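Local coordinates for protein endo-1,4-beta-mannanase (Eisenia fetida, PDB 5Y6T) that probably hydrolyses internal beta-1,4-mannosidic linkages of mannan polysaccharides, as a glycoside hydrolase family 5 endo-mannanase, at residues 35-40 / 49-54; 53-58 / 100-105; 203-208 / 250-255; 244-249 / 257-262. One frame throughout, in Å; residues are numbered along the deposited sequence. Where two conformers were deposited one is given.

Contact 1: residues 35-40 / 49-54; sequences GRDFGN and NALEDY
Asp-37, Phe-38 and Leu-51 all turn CG anti to their own carbonyl carbon and beside the backbone N, and the extended second torsion of Leu-51 (chi2 166°) carries its CD1 branch out to meet both other side chains. In the (beta/alpha)8 barrel expected of this GH5 enzyme, the contact seats the loop that follows strand 20-28 on helix 42-60, the helix the same loop leads into.

A single methyl group does the touching on the helix side. Leu-51 CD1 rests 3.9 Å from Asp-37 CB and 4.0 Å from Phe-38 CZ, so that it meets the base of one side chain and the far end of the other. It approaches the phenyl ring obliquely, at its outermost carbon. Of the aspartate, CB is nearest, but Asp-37 OD1 is only slightly farther from Leu-51 CD1, at 4.0 Å.

The polar end of Asp-37 works back into its own loop: OD1 accepts from Asn-33 N and OD2 from Gln-32 N. Both carboxylate oxygens are therefore engaged, which fixes the rotation of the group and holds CB against the leucine. Asp-37 O is hydrogen-bonded to Thr-47 OG1, a second tie between loop and helix. Phe-38 also packs on Leu-99 and Ile-68, which places the buried contact among strand 65-72, helix 95-108 and helix 42-60. Gly-39 follows, with phi 92° and psi 160°, where a beta carbon would press against Phe-38 O.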
loop_
_atom_site.group_PDB
_atom_site.type_symbol
_atom_site.label_atom_id
_atom_site.label_comp_id
_atom_site.label_asym_id
_atom_site.label_seq_id
_atom_site.Cartn_x
_atom_site.Cartn_y
_atom_site.Cartn_z
ATOM N N GLY A 35 -2.482 -14.371 -2.265
ATOM C CA GLY A 35 -2.045 -14.380 -3.640
ATOM C C GLY A 35 -3.014 -15.068 -4.576
ATOM O O GLY A 35 -2.763 -15.112 -5.758
ATOM N N ARG A 36 -4.179 -15.526 -4.041
ATOM C CA ARG A 36 -5.122 -16.305 -4.833
ATOM C C ARG A 36 -6.543 -15.813 -4.620
ATOM O O ARG A 36 -7.522 -16.567 -4.689
ATOM C CB ARG A 36 -4.967 -17.794 -4.476
ATOM C CG ARG A 36 -3.579 -18.296 -4.775
ATOM C CD ARG A 36 -3.432 -19.787 -4.526
ATOM N NE ARG A 36 -2.169 -20.332 -5.023
ATOM C CZ ARG A 36 -2.052 -21.515 -5.639
ATOM N NH1 ARG A 36 -3.121 -22.291 -5.853
ATOM N NH2 ARG A 36 -0.864 -21.934 -6.040
ATOM N N ASP A 37 -6.683 -14.513 -4.370
ATOM C CA ASP A 37 -8.004 -13.938 -4.157
ATOM C C ASP A 37 -8.692 -13.476 -5.435
ATOM O O ASP A 37 -9.919 -13.474 -5.543
ATOM C CB ASP A 37 -7.875 -12.759 -3.194
ATOM C CG ASP A 37 -7.703 -13.220 -1.761
ATOM O OD1 ASP A 37 -8.446 -14.148 -1.370
ATOM O OD2 ASP A 37 -6.920 -12.648 -1.019
ATOM N N PHE A 38 -7.893 -12.955 -6.342
ATOM C CA PHE A 38 -8.353 -12.414 -7.619
ATOM C C PHE A 38 -7.695 -13.125 -8.781
ATOM O O PHE A 38 -6.516 -13.432 -8.741
ATOM C CB PHE A 38 -8.056 -10.899 -7.645
ATOM C CG PHE A 38 -8.671 -10.160 -6.487
ATOM C CD1 PHE A 38 -9.964 -9.725 -6.493
ATOM C CD2 PHE A 38 -7.897 -9.864 -5.361
ATOM C CE1 PHE A 38 -10.518 -9.061 -5.426
ATOM C CE2 PHE A 38 -8.424 -9.169 -4.305
ATOM C CZ PHE A 38 -9.722 -8.757 -4.303
ATOM N N GLY A 39 -8.429 -13.323 -9.862
ATOM C CA GLY A 39 -7.849 -14.036 -10.975
ATOM C C GLY A 39 -8.142 -15.553 -10.888
ATOM O O GLY A 39 -8.508 -16.100 -9.816
ATOM N N ASN A 40 -8.014 -16.189 -12.035
ATOM C CA ASN A 40 -8.181 -17.672 -12.173
ATOM C C ASN A 40 -9.502 -18.172 -11.599
ATOM O O ASN A 40 -9.590 -19.286 -11.083
ATOM C CB ASN A 40 -6.956 -18.388 -11.654
ATOM C CG ASN A 40 -5.716 -18.056 -12.474
ATOM O OD1 ASN A 40 -5.807 -17.875 -13.701
ATOM N ND2 ASN A 40 -4.555 -18.023 -11.824
ATOM N N ASN A 49 -17.305 -14.039 -1.541
ATOM C CA ASN A 49 -18.168 -13.794 -0.413
ATOM C C ASN A 49 -17.434 -13.381 0.899
ATOM O O ASN A 49 -17.866 -12.441 1.617
ATOM C CB ASN A 49 -19.069 -15.035 -0.141
ATOM C CG ASN A 49 -20.139 -15.234 -1.199
ATOM O OD1 ASN A 49 -20.722 -14.277 -1.766
ATOM N ND2 ASN A 49 -20.414 -16.488 -1.476
ATOM N N ALA A 50 -16.323 -14.035 1.193
ATOM C CA ALA A 50 -15.509 -13.667 2.327
ATOM C C ALA A 50 -14.981 -12.230 2.161
ATOM O O ALA A 50 -15.054 -11.482 3.076
ATOM C CB ALA A 50 -14.366 -14.659 2.534
ATOM N N LEU A 51 -14.545 -11.873 0.972
ATOM C CA LEU A 51 -13.936 -10.559 0.687
ATOM C C LEU A 51 -14.989 -9.464 0.813
ATOM O O LEU A 51 -14.758 -8.420 1.423
ATOM C CB LEU A 51 -13.240 -10.539 -0.648
ATOM C CG LEU A 51 -11.922 -11.381 -0.725
ATOM C CD1 LEU A 51 -11.421 -11.636 -2.134
ATOM C CD2 LEU A 51 -10.807 -10.798 0.098
ATOM N N GLU A 52 -16.174 -9.715 0.289
ATOM C CA GLU A 52 -17.251 -8.735 0.392
ATOM C C GLU A 52 -17.745 -8.556 1.819
ATOM O O GLU A 52 -18.097 -7.461 2.182
ATOM C CB GLU A 52 -18.391 -9.100 -0.572
ATOM C CG GLU A 52 -17.920 -9.068 -2.022
ATOM C CD GLU A 52 -18.950 -9.538 -3.085
ATOM O OE1 GLU A 52 -20.113 -9.815 -2.732
ATOM O OE2 GLU A 52 -18.591 -9.569 -4.289
ATOM N N ASP A 53 -17.755 -9.634 2.609
ATOM C CA ASP A 53 -18.086 -9.584 3.993
ATOM C C ASP A 53 -17.061 -8.675 4.719
ATOM O O ASP A 53 -17.451 -7.925 5.609
ATOM C CB ASP A 53 -18.128 -11.004 4.570
ATOM C CG ASP A 53 -18.581 -11.066 6.002
ATOM O OD1 ASP A 53 -19.702 -10.655 6.298
ATOM O OD2 ASP A 53 -17.777 -11.487 6.830
ATOM N N TYR A 54 -15.779 -8.695 4.333
ATOM C CA TYR A 54 -14.851 -7.795 5.028
ATOM C C TYR A 54 -15.243 -6.353 4.792
ATOM O O TYR A 54 -15.125 -5.510 5.679
ATOM C CB TYR A 54 -13.441 -7.995 4.532
ATOM C CG TYR A 54 -12.763 -9.188 5.083
ATOM C CD1 TYR A 54 -12.506 -9.298 6.424
ATOM C CD2 TYR A 54 -12.268 -10.160 4.231
ATOM C CE1 TYR A 54 -11.821 -10.422 6.914
ATOM C CE2 TYR A 54 -11.587 -11.255 4.708
ATOM C CZ TYR A 54 -11.372 -11.368 6.037
ATOM O OH TYR A 54 -10.670 -12.454 6.436
#

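Contact 2: residues 53-58 / 100-105; sequences DYIVRI and AQFLDV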
loop_
_atom_site.group_PDB
_atom_site.type_symbol
_atom_site.label_atom_id
_atom_site.label_comp_id
_atom_site.label_asym_id
_atom_site.label_seq_id
_atom_site.Cartn_x
_atom_site.Cartn_y
_atom_site.Cartn_z
ATOM N N ASP A 53 -17.755 -9.634 2.609
ATOM C CA ASP A 53 -18.086 -9.584 3.993
ATOM C C ASP A 53 -17.061 -8.675 4.719
ATOM O O ASP A 53 -17.451 -7.925 5.609
ATOM C CB ASP A 53 -18.128 -11.004 4.570
ATOM C CG ASP A 53 -18.581 -11.066 6.002
ATOM O OD1 ASP A 53 -19.702 -10.655 6.298
ATOM O OD2 ASP A 53 -17.777 -11.487 6.830
ATOM N N TYR A 54 -15.779 -8.695 4.333
ATOM C CA TYR A 54 -14.851 -7.795 5.028
ATOM C C TYR A 54 -15.243 -6.353 4.792
ATOM O O TYR A 54 -15.125 -5.510 5.679
ATOM C CB TYR A 54 -13.441 -7.995 4.532
ATOM C CG TYR A 54 -12.763 -9.188 5.083
ATOM C CD1 TYR A 54 -12.506 -9.298 6.424
ATOM C CD2 TYR A 54 -12.268 -10.160 4.231
ATOM C CE1 TYR A 54 -11.821 -10.422 6.914
ATOM C CE2 TYR A 54 -11.587 -11.255 4.708
ATOM C CZ TYR A 54 -11.372 -11.368 6.037
ATOM O OH TYR A 54 -10.670 -12.454 6.436
ATOM N N ILE A 55 -15.668 -6.038 3.570
ATOM C CA ILE A 55 -16.061 -4.646 3.249
ATOM C C ILE A 55 -17.204 -4.206 4.123
ATOM O O ILE A 55 -17.216 -3.134 4.750
ATOM C CB ILE A 55 -16.527 -4.541 1.808
ATOM C CG1 ILE A 55 -15.385 -4.682 0.803
ATOM C CG2 ILE A 55 -17.153 -3.188 1.557
ATOM C CD1 ILE A 55 -15.854 -4.809 -0.617
ATOM N N VAL A 56 -18.221 -5.059 4.158
ATOM C CA VAL A 56 -19.375 -4.768 5.007
ATOM C C VAL A 56 -19.054 -4.583 6.524
ATOM O O VAL A 56 -19.520 -3.583 7.145
ATOM C CB VAL A 56 -20.523 -5.823 4.800
ATOM C CG1 VAL A 56 -21.707 -5.465 5.694
ATOM C CG2 VAL A 56 -21.000 -5.811 3.317
ATOM N N ARG A 57 -18.282 -5.501 7.066
ATOM C CA ARG A 57 -17.924 -5.527 8.476
ATOM C C ARG A 57 -17.032 -4.354 8.833
ATOM O O ARG A 57 -17.240 -3.734 9.860
ATOM C CB ARG A 57 -17.295 -6.846 8.826
ATOM C CG ARG A 57 -18.330 -7.977 8.716
ATOM C CD ARG A 57 -17.962 -9.189 9.527
ATOM N NE ARG A 57 -16.819 -9.917 9.021
ATOM C CZ ARG A 57 -15.731 -10.210 9.715
ATOM N NH1 ARG A 57 -15.585 -9.796 10.953
ATOM N NH2 ARG A 57 -14.769 -10.922 9.152
ATOM N N ILE A 58 -16.132 -3.970 7.910
ATOM C CA ILE A 58 -15.319 -2.775 8.135
ATOM C C ILE A 58 -16.180 -1.517 8.203
ATOM O O ILE A 58 -16.034 -0.726 9.150
ATOM C CB ILE A 58 -14.183 -2.688 7.082
ATOM C CG1 ILE A 58 -13.156 -3.777 7.379
ATOM C CG2 ILE A 58 -13.606 -1.271 7.077
ATOM C CD1 ILE A 58 -12.125 -3.994 6.315
ATOM N N ALA A 100 -13.410 -5.627 -10.119
ATOM C CA ALA A 100 -14.602 -4.848 -10.441
ATOM C C ALA A 100 -15.727 -5.159 -9.487
ATOM O O ALA A 100 -16.334 -4.251 -9.007
ATOM C CB ALA A 100 -15.023 -4.945 -11.949
ATOM N N GLN A 101 -16.031 -6.432 -9.296
ATOM C CA GLN A 101 -17.107 -6.876 -8.396
ATOM C C GLN A 101 -16.809 -6.362 -6.971
ATOM O O GLN A 101 -17.670 -5.785 -6.291
ATOM C CB GLN A 101 -17.183 -8.383 -8.365
ATOM C CG GLN A 101 -17.763 -9.093 -9.585
ATOM C CD GLN A 101 -17.993 -10.572 -9.289
ATOM O OE1 GLN A 101 -18.769 -10.923 -8.393
ATOM N NE2 GLN A 101 -17.175 -11.433 -9.914
ATOM N N PHE A 102 -15.551 -6.502 -6.576
ATOM C CA PHE A 102 -15.122 -6.115 -5.208
ATOM C C PHE A 102 -15.306 -4.589 -5.025
ATOM O O PHE A 102 -15.916 -4.126 -4.070
ATOM C CB PHE A 102 -13.671 -6.534 -5.018
ATOM C CG PHE A 102 -13.130 -6.264 -3.638
ATOM C CD1 PHE A 102 -13.529 -7.061 -2.574
ATOM C CD2 PHE A 102 -12.129 -5.347 -3.454
ATOM C CE1 PHE A 102 -13.024 -6.873 -1.315
ATOM C CE2 PHE A 102 -11.582 -5.166 -2.204
ATOM C CZ PHE A 102 -12.000 -5.944 -1.125
ATOM N N LEU A 103 -14.899 -3.841 -6.039
ATOM C CA LEU A 103 -15.011 -2.410 -6.037
ATOM C C LEU A 103 -16.431 -1.917 -6.121
ATOM O O LEU A 103 -16.768 -0.891 -5.506
ATOM C CB LEU A 103 -14.188 -1.784 -7.170
ATOM C CG LEU A 103 -12.671 -1.900 -7.019
ATOM C CD1 LEU A 103 -11.934 -1.702 -8.288
ATOM C CD2 LEU A 103 -12.163 -0.893 -5.993
ATOM N N ASP A 104 -17.288 -2.657 -6.829
ATOM C CA ASP A 104 -18.705 -2.287 -6.815
ATOM C C ASP A 104 -19.329 -2.445 -5.419
ATOM O O ASP A 104 -20.178 -1.635 -5.040
ATOM C CB ASP A 104 -19.477 -3.118 -7.865
ATOM C CG ASP A 104 -19.137 -2.777 -9.278
ATOM O OD1 ASP A 104 -18.433 -1.730 -9.602
ATOM O OD2 ASP A 104 -19.623 -3.560 -10.106
ATOM N N VAL A 105 -18.964 -3.530 -4.715
ATOM C CA VAL A 105 -19.414 -3.719 -3.321
ATOM C C VAL A 105 -18.860 -2.613 -2.411
ATOM O O VAL A 105 -19.567 -2.041 -1.581
ATOM C CB VAL A 105 -19.141 -5.110 -2.833
ATOM C CG1 VAL A 105 -19.547 -5.253 -1.392
ATOM C CG2 VAL A 105 -20.011 -6.097 -3.644
#
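Ile-55 drives its CD1 methyl over one face of the Phe-102 ring, a CH-pi contact between helices 42-60 and 95-108, which lie side by side on the outside of the (beta/alpha)8 barrel. The methyl is 4.0 Å from the ring centroid and 26° off the normal, displaced toward the rim, where Phe-102 CE1 comes within 3.6 Å. The same methyl presses on backbone, with Ile-55 CD1 3.5 Å from Phe-102 O, and reaches Val-105 CG1 at 3.8 Å. With chi2 extended at 170°, Ile-55 spans the gap between the helices, its CG1 standing behind CD1, beyond the ring's rim, 3.9 Å from Phe-102 CE1. Leu-66 of strand 65-72 touches both Ile-55 and Phe-102. Were Ile-55 replaced by an alanine, the methyl over the ring would be lost, which would probably open a gap between the helices and deprive Phe-102 and Val-105 of this apolar contact.

The packing thins outward: Val-105, at its edge, is partly exposed, and Val-56 exposed. Polar chemistry takes over on the outer flank of helix 42-60, where Arg-57 is bridged to Asp-53 one turn earlier; Arg-57 NE sits 2.9 Å from Asp-53 OD2, meeting it from 46° out of the carboxylate plane.

Contact 3: residues 203-208 / 250-255; sequences RLQSFI and IDAGGD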
loop_
_atom_site.group_PDB
_atom_site.type_symbol
_atom_site.label_atom_id
_atom_site.label_comp_id
_atom_site.label_asym_id
_atom_site.label_seq_id
_atom_site.Cartn_x
_atom_site.Cartn_y
_atom_site.Cartn_z
ATOM N N ARG A 203 17.182 -1.030 -8.427
ATOM C CA ARG A 203 16.290 -1.874 -9.218
ATOM C C ARG A 203 14.844 -1.849 -8.680
ATOM O O ARG A 203 13.883 -1.857 -9.462
ATOM C CB ARG A 203 16.830 -3.299 -9.308
ATOM C CG ARG A 203 18.156 -3.401 -10.042
ATOM C CD ARG A 203 18.463 -4.859 -10.312
ATOM N NE ARG A 203 19.665 -5.113 -11.126
ATOM C CZ ARG A 203 19.686 -5.139 -12.466
ATOM N NH1 ARG A 203 18.600 -4.885 -13.183
ATOM N NH2 ARG A 203 20.802 -5.456 -13.091
ATOM N N LEU A 204 14.709 -1.760 -7.342
ATOM C CA LEU A 204 13.388 -1.660 -6.704
ATOM C C LEU A 204 12.722 -0.352 -7.052
ATOM O O LEU A 204 11.531 -0.315 -7.443
ATOM C CB LEU A 204 13.468 -1.840 -5.206
ATOM C CG LEU A 204 14.011 -3.228 -4.804
ATOM C CD1 LEU A 204 14.214 -3.292 -3.290
ATOM C CD2 LEU A 204 13.098 -4.368 -5.249
ATOM N N GLN A 205 13.486 0.730 -6.895
ATOM C CA GLN A 205 13.002 2.026 -7.327
ATOM C C GLN A 205 12.604 2.101 -8.779
ATOM O O GLN A 205 11.592 2.732 -9.119
ATOM C CB GLN A 205 14.008 3.143 -7.010
ATOM C CG GLN A 205 14.245 3.394 -5.518
ATOM C CD GLN A 205 15.557 4.143 -5.297
ATOM O OE1 GLN A 205 16.616 3.828 -5.900
ATOM N NE2 GLN A 205 15.539 5.070 -4.365
ATOM N N SER A 206 13.455 1.568 -9.661
ATOM C CA SER A 206 13.123 1.543 -11.105
ATOM C C SER A 206 11.805 0.807 -11.363
ATOM O O SER A 206 10.962 1.289 -12.088
ATOM C CB SER A 206 14.315 0.953 -11.882
ATOM O OG SER A 206 14.026 0.988 -13.279
ATOM N N PHE A 207 11.651 -0.370 -10.730
ATOM C CA PHE A 207 10.453 -1.245 -10.837
ATOM C C PHE A 207 9.214 -0.438 -10.418
ATOM O O PHE A 207 8.217 -0.432 -11.114
ATOM C CB PHE A 207 10.701 -2.512 -9.977
ATOM C CG PHE A 207 9.607 -3.557 -9.994
ATOM C CD1 PHE A 207 9.469 -4.422 -11.077
ATOM C CD2 PHE A 207 8.835 -3.769 -8.894
ATOM C CE1 PHE A 207 8.576 -5.459 -11.033
ATOM C CE2 PHE A 207 7.938 -4.832 -8.825
ATOM C CZ PHE A 207 7.778 -5.640 -9.944
ATOM N N ILE A 208 9.360 0.283 -9.324
ATOM C CA ILE A 208 8.312 1.093 -8.806
ATOM C C ILE A 208 7.996 2.277 -9.734
ATOM O O ILE A 208 6.799 2.592 -9.992
ATOM C CB ILE A 208 8.599 1.548 -7.341
ATOM C CG1 ILE A 208 8.575 0.294 -6.423
ATOM C CG2 ILE A 208 7.585 2.572 -6.866
ATOM C CD1 ILE A 208 9.374 0.499 -5.169
ATOM N N ILE A 250 12.393 8.846 -10.136
ATOM C CA ILE A 250 12.769 9.242 -11.508
ATOM C C ILE A 250 14.228 8.978 -11.823
ATOM O O ILE A 250 14.545 8.509 -12.947
ATOM C CB ILE A 250 12.401 10.723 -11.802
ATOM C CG1 ILE A 250 10.888 10.958 -11.721
ATOM C CG2 ILE A 250 12.783 11.102 -13.247
ATOM C CD1 ILE A 250 10.439 12.387 -11.558
ATOM N N ASP A 251 15.122 9.221 -10.860
ATOM C CA ASP A 251 16.551 8.950 -11.045
ATOM C C ASP A 251 16.764 7.465 -11.354
ATOM O O ASP A 251 17.479 7.094 -12.328
ATOM C CB ASP A 251 17.353 9.369 -9.854
ATOM C CG ASP A 251 18.806 9.623 -10.198
ATOM O OD1 ASP A 251 19.174 9.267 -11.336
ATOM O OD2 ASP A 251 19.547 10.137 -9.328
ATOM N N ALA A 252 16.011 6.618 -10.675
ATOM C CA ALA A 252 16.130 5.160 -10.851
ATOM C C ALA A 252 15.518 4.630 -12.115
ATOM O O ALA A 252 16.132 3.755 -12.762
ATOM C CB ALA A 252 15.530 4.469 -9.627
ATOM N N GLY A 253 14.293 5.068 -12.464
ATOM C CA GLY A 253 13.527 4.404 -13.530
ATOM C C GLY A 253 13.422 5.202 -14.801
ATOM O O GLY A 253 12.927 4.704 -15.801
ATOM N N GLY A 254 13.746 6.500 -14.676
ATOM C CA GLY A 254 13.713 7.420 -15.820
ATOM C C GLY A 254 12.429 8.002 -16.284
ATOM O O GLY A 254 12.421 8.798 -17.236
ATOM N N ASP A 255 11.297 7.664 -15.641
ATOM C CA ASP A 255 10.005 8.119 -16.115
ATOM C C ASP A 255 9.436 9.200 -15.204
ATOM O O ASP A 255 9.114 8.983 -14.009
ATOM C CB ASP A 255 9.048 6.933 -16.270
ATOM C CG ASP A 255 7.797 7.291 -17.010
ATOM O OD1 ASP A 255 7.262 8.433 -16.899
ATOM O OD2 ASP A 255 7.325 6.377 -17.723
#
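Ala-252 sets its single methyl against helix 201-218, at the roots of Gln-205 and Ser-206, with Ala-252 CB only 3.3 Å from Gln-205 CB, a very close approach for two carbons. The same methyl lies 3.6 Å from Ser-206 N, so it settles on the helix surface between the two side chains. Beside it, Ser-206 packs on main chain: its CB is 3.5 Å from Ala-252 O, and its OG is 3.5 Å from Gly-253 CA. With OG anti to the backbone N (chi1 -177°), the serine lays its hydroxyl along this last turn of helix 246-253. The backbones are in contact, the CA atoms of Ser-206 and Gly-253 being 3.8 Å apart. A side chain at Gly-253 would point at the neighbouring helix, and its first carbon would fall 3.2 Å from Ser-206 O, so glycine suits this position.

The next shell is polar and holds the pieces in place. Gln-205 carries its extended side chain past the alanine, and its NE2 donates to Tyr-243 O and Cys-182 O. Ala-252 O is hydrogen-bonded to Gln-202 NE2, and Gly-253 O to Lys-210 NZ, so side chains of helix 201-218 take up the carbonyls at the C-terminal end of helix 246-253.

That helix ends at Gly-254, whose N still bonds to Ile-250 O at 2.8 Å while its phi turns positive. Ala-252, Gly-253 and Ser-206 are small enough to let the backbones meet, giving a close contact between two helices packed on the outside of a (beta/alpha)8 barrel.

Contact 4: residues 244-249 / 257-262; sequences YTDNCL and LGVIDF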
loop_
_atom_site.group_PDB
_atom_site.type_symbol
_atom_site.label_atom_id
_atom_site.label_comp_id
_atom_site.label_asym_id
_atom_site.label_seq_id
_atom_site.Cartn_x
_atom_site.Cartn_y
_atom_site.Cartn_z
ATOM N N TYR A 244 11.684 7.135 -1.867
ATOM C CA TYR A 244 10.553 7.085 -2.813
ATOM C C TYR A 244 10.055 8.492 -3.159
ATOM O O TYR A 244 8.937 8.677 -3.621
ATOM C CB TYR A 244 9.399 6.195 -2.242
ATOM C CG TYR A 244 9.934 4.856 -1.815
ATOM C CD1 TYR A 244 10.222 3.904 -2.728
ATOM C CD2 TYR A 244 10.318 4.629 -0.495
ATOM C CE1 TYR A 244 10.823 2.705 -2.373
ATOM C CE2 TYR A 244 10.853 3.413 -0.128
ATOM C CZ TYR A 244 11.106 2.447 -1.065
ATOM O OH TYR A 244 11.698 1.228 -0.662
ATOM N N THR A 245 10.948 9.460 -2.991
ATOM C CA THR A 245 10.708 10.802 -3.494
ATOM C C THR A 245 10.631 10.798 -4.993
ATOM O O THR A 245 11.136 9.905 -5.653
ATOM C CB THR A 245 11.829 11.757 -3.083
ATOM O OG1 THR A 245 13.045 11.305 -3.670
ATOM C CG2 THR A 245 11.972 11.806 -1.541
ATOM N N ASP A 246 10.038 11.856 -5.554
ATOM C CA ASP A 246 9.970 12.008 -7.015
ATOM C C ASP A 246 11.356 11.949 -7.601
ATOM O O ASP A 246 11.597 11.236 -8.560
ATOM C CB ASP A 246 9.342 13.337 -7.415
ATOM C CG ASP A 246 7.917 13.490 -6.967
ATOM O OD1 ASP A 246 7.315 12.661 -6.257
ATOM O OD2 ASP A 246 7.320 14.474 -7.388
ATOM N N ASN A 247 12.305 12.642 -6.966
ATOM C CA ASN A 247 13.621 12.673 -7.536
ATOM C C ASN A 247 14.278 11.282 -7.518
ATOM O O ASN A 247 14.821 10.909 -8.536
ATOM C CB ASN A 247 14.525 13.662 -6.814
ATOM C CG ASN A 247 15.885 13.717 -7.427
ATOM O OD1 ASN A 247 16.076 14.328 -8.485
ATOM N ND2 ASN A 247 16.830 13.026 -6.813
ATOM N N CYS A 248 14.169 10.528 -6.429
ATOM C CA CYS A 248 14.792 9.179 -6.398
ATOM C C CYS A 248 14.136 8.202 -7.388
ATOM O O CYS A 248 14.870 7.371 -7.976
ATOM C CB CYS A 248 14.883 8.630 -5.013
ATOM S SG CYS A 248 16.030 9.524 -3.940
ATOM N N LEU A 249 12.813 8.172 -7.446
ATOM C CA LEU A 249 12.063 7.241 -8.363
ATOM C C LEU A 249 12.386 7.569 -9.798
ATOM O O LEU A 249 12.701 6.707 -10.581
ATOM C CB LEU A 249 10.582 7.288 -8.174
ATOM C CG LEU A 249 10.135 6.713 -6.827
ATOM C CD1 LEU A 249 8.660 6.669 -6.685
ATOM C CD2 LEU A 249 10.688 5.305 -6.613
ATOM N N LEU A 257 6.624 10.599 -14.945
ATOM C CA LEU A 257 5.292 10.431 -14.410
ATOM C C LEU A 257 5.221 9.469 -13.238
ATOM O O LEU A 257 4.168 9.355 -12.605
ATOM C CB LEU A 257 4.278 9.987 -15.482
ATOM C CG LEU A 257 4.045 10.970 -16.671
ATOM C CD1 LEU A 257 3.093 10.394 -17.715
ATOM C CD2 LEU A 257 3.510 12.301 -16.140
ATOM N N GLY A 258 6.303 8.758 -12.986
ATOM C CA GLY A 258 6.285 7.630 -12.060
ATOM C C GLY A 258 6.563 8.084 -10.650
ATOM O O GLY A 258 7.604 7.703 -10.062
ATOM N N VAL A 259 5.632 8.894 -10.111
ATOM C CA VAL A 259 5.773 9.513 -8.801
ATOM C C VAL A 259 4.548 9.124 -7.996
ATOM O O VAL A 259 3.437 9.006 -8.558
ATOM C CB VAL A 259 5.937 11.038 -8.907
ATOM C CG1 VAL A 259 7.217 11.332 -9.638
ATOM C CG2 VAL A 259 4.705 11.713 -9.547
ATOM N N ILE A 260 4.719 8.980 -6.674
ATOM C CA ILE A 260 3.611 8.576 -5.815
ATOM C C ILE A 260 2.908 9.812 -5.235
ATOM O O ILE A 260 3.427 10.935 -5.412
ATOM C CB ILE A 260 4.036 7.595 -4.751
ATOM C CG1 ILE A 260 4.907 8.232 -3.698
ATOM C CG2 ILE A 260 4.616 6.415 -5.411
ATOM C CD1 ILE A 260 5.228 7.351 -2.504
ATOM N N ASP A 261 1.735 9.643 -4.639
ATOM C CA ASP A 261 0.946 10.734 -4.185
ATOM C C ASP A 261 0.911 10.887 -2.702
ATOM O O ASP A 261 0.740 12.034 -2.243
ATOM C CB ASP A 261 -0.487 10.584 -4.682
ATOM C CG ASP A 261 -0.543 10.617 -6.186
ATOM O OD1 ASP A 261 -0.437 11.764 -6.756
ATOM O OD2 ASP A 261 -0.559 9.531 -6.809
ATOM N N PHE A 262 0.951 9.758 -1.965
ATOM C CA PHE A 262 1.141 9.803 -0.506
ATOM C C PHE A 262 2.125 8.745 -0.034
ATOM O O PHE A 262 2.199 7.620 -0.561
ATOM C CB PHE A 262 -0.142 9.853 0.305
ATOM C CG PHE A 262 -1.046 8.621 0.234
ATOM C CD1 PHE A 262 -0.845 7.542 1.071
ATOM C CD2 PHE A 262 -2.108 8.576 -0.635
ATOM C CE1 PHE A 262 -1.711 6.472 1.102
ATOM C CE2 PHE A 262 -2.963 7.479 -0.646
ATOM C CZ PHE A 262 -2.745 6.426 0.205
HETATM O O HOH W 1 7.368 9.915 -5.661
#
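Val-259 stands its CG1 methyl almost straight over the flat of the Asp-246 carboxylate, 3.5 Å from Asp-246 CG. Val-259 CB reaches the same group at its oxygen, 3.4 Å from Asp-246 OD1. Leu-249, one turn along the helix, points at the facing loop and lays its CB 3.6 Å from Gly-258 O, the carbonyl of the residue at the centre of an inverse gamma turn. Its CD1 extends alongside that carbonyl toward Ile-260 CG2, 4.2 Å away. Ile-260 holds CG1 between its backbone N and carbonyl carbon (chi1 70°), which directs CD1 back to Tyr-244 CB at 4.3 Å. The ring of Tyr-244 leads off elsewhere, its OH hydrogen-bonded to Glu-169 OE2.

Between the apolar contacts a water joins the segments. It donates to Tyr-244 O and, at 2.8 Å, to Asp-246 OD1, and it accepts from Ile-260 N at 3.0 Å. Asp-246 OD1 also forms a salt bridge with Lys-291 NZ, which in turn bonds to Ile-260 O. Loss of the carboxylate, as with a leucine in place of Asp-246, is likely to leave Lys-291 without this charged mate and the water short of an acceptor.

The helix start is fixed separately: Thr-245 is its N-cap, with OG1 accepting from Cys-248 N in a nearly straight bond (164°), and Cys-248 is disulfide-linked to Cys-182. At this return from helix 246-253 to barrel strand 262-266, water and lysine supply the polar links that the two segments do not make directly, and the carboxylate is likely to stay ionised beside the ammonium group.

The four contacts form two pairs on the barrel's periphery. Contacts 1 and 2 share helix 42-60 and touch, Leu-51 O lying 3.6 Å from Phe-102 CE1; contacts 3 and 4 share helix 246-253, with centres about 9 Å apart. Contact 2 is about 29 Å from contact 4, centre to centre, across the chain's centre. All four are largely buried, but partly exposed residues take part in contacts 2, 3 and 4. Branched and aromatic apolar side chains carry contact 2, whereas small residues in contact 3 let backbones approach. The two loop-to-helix contacts, 1 and 4, each set an aspartate against aliphatic carbon, its carboxylate satisfied by loop amides in 1 and by water and lysine in 4.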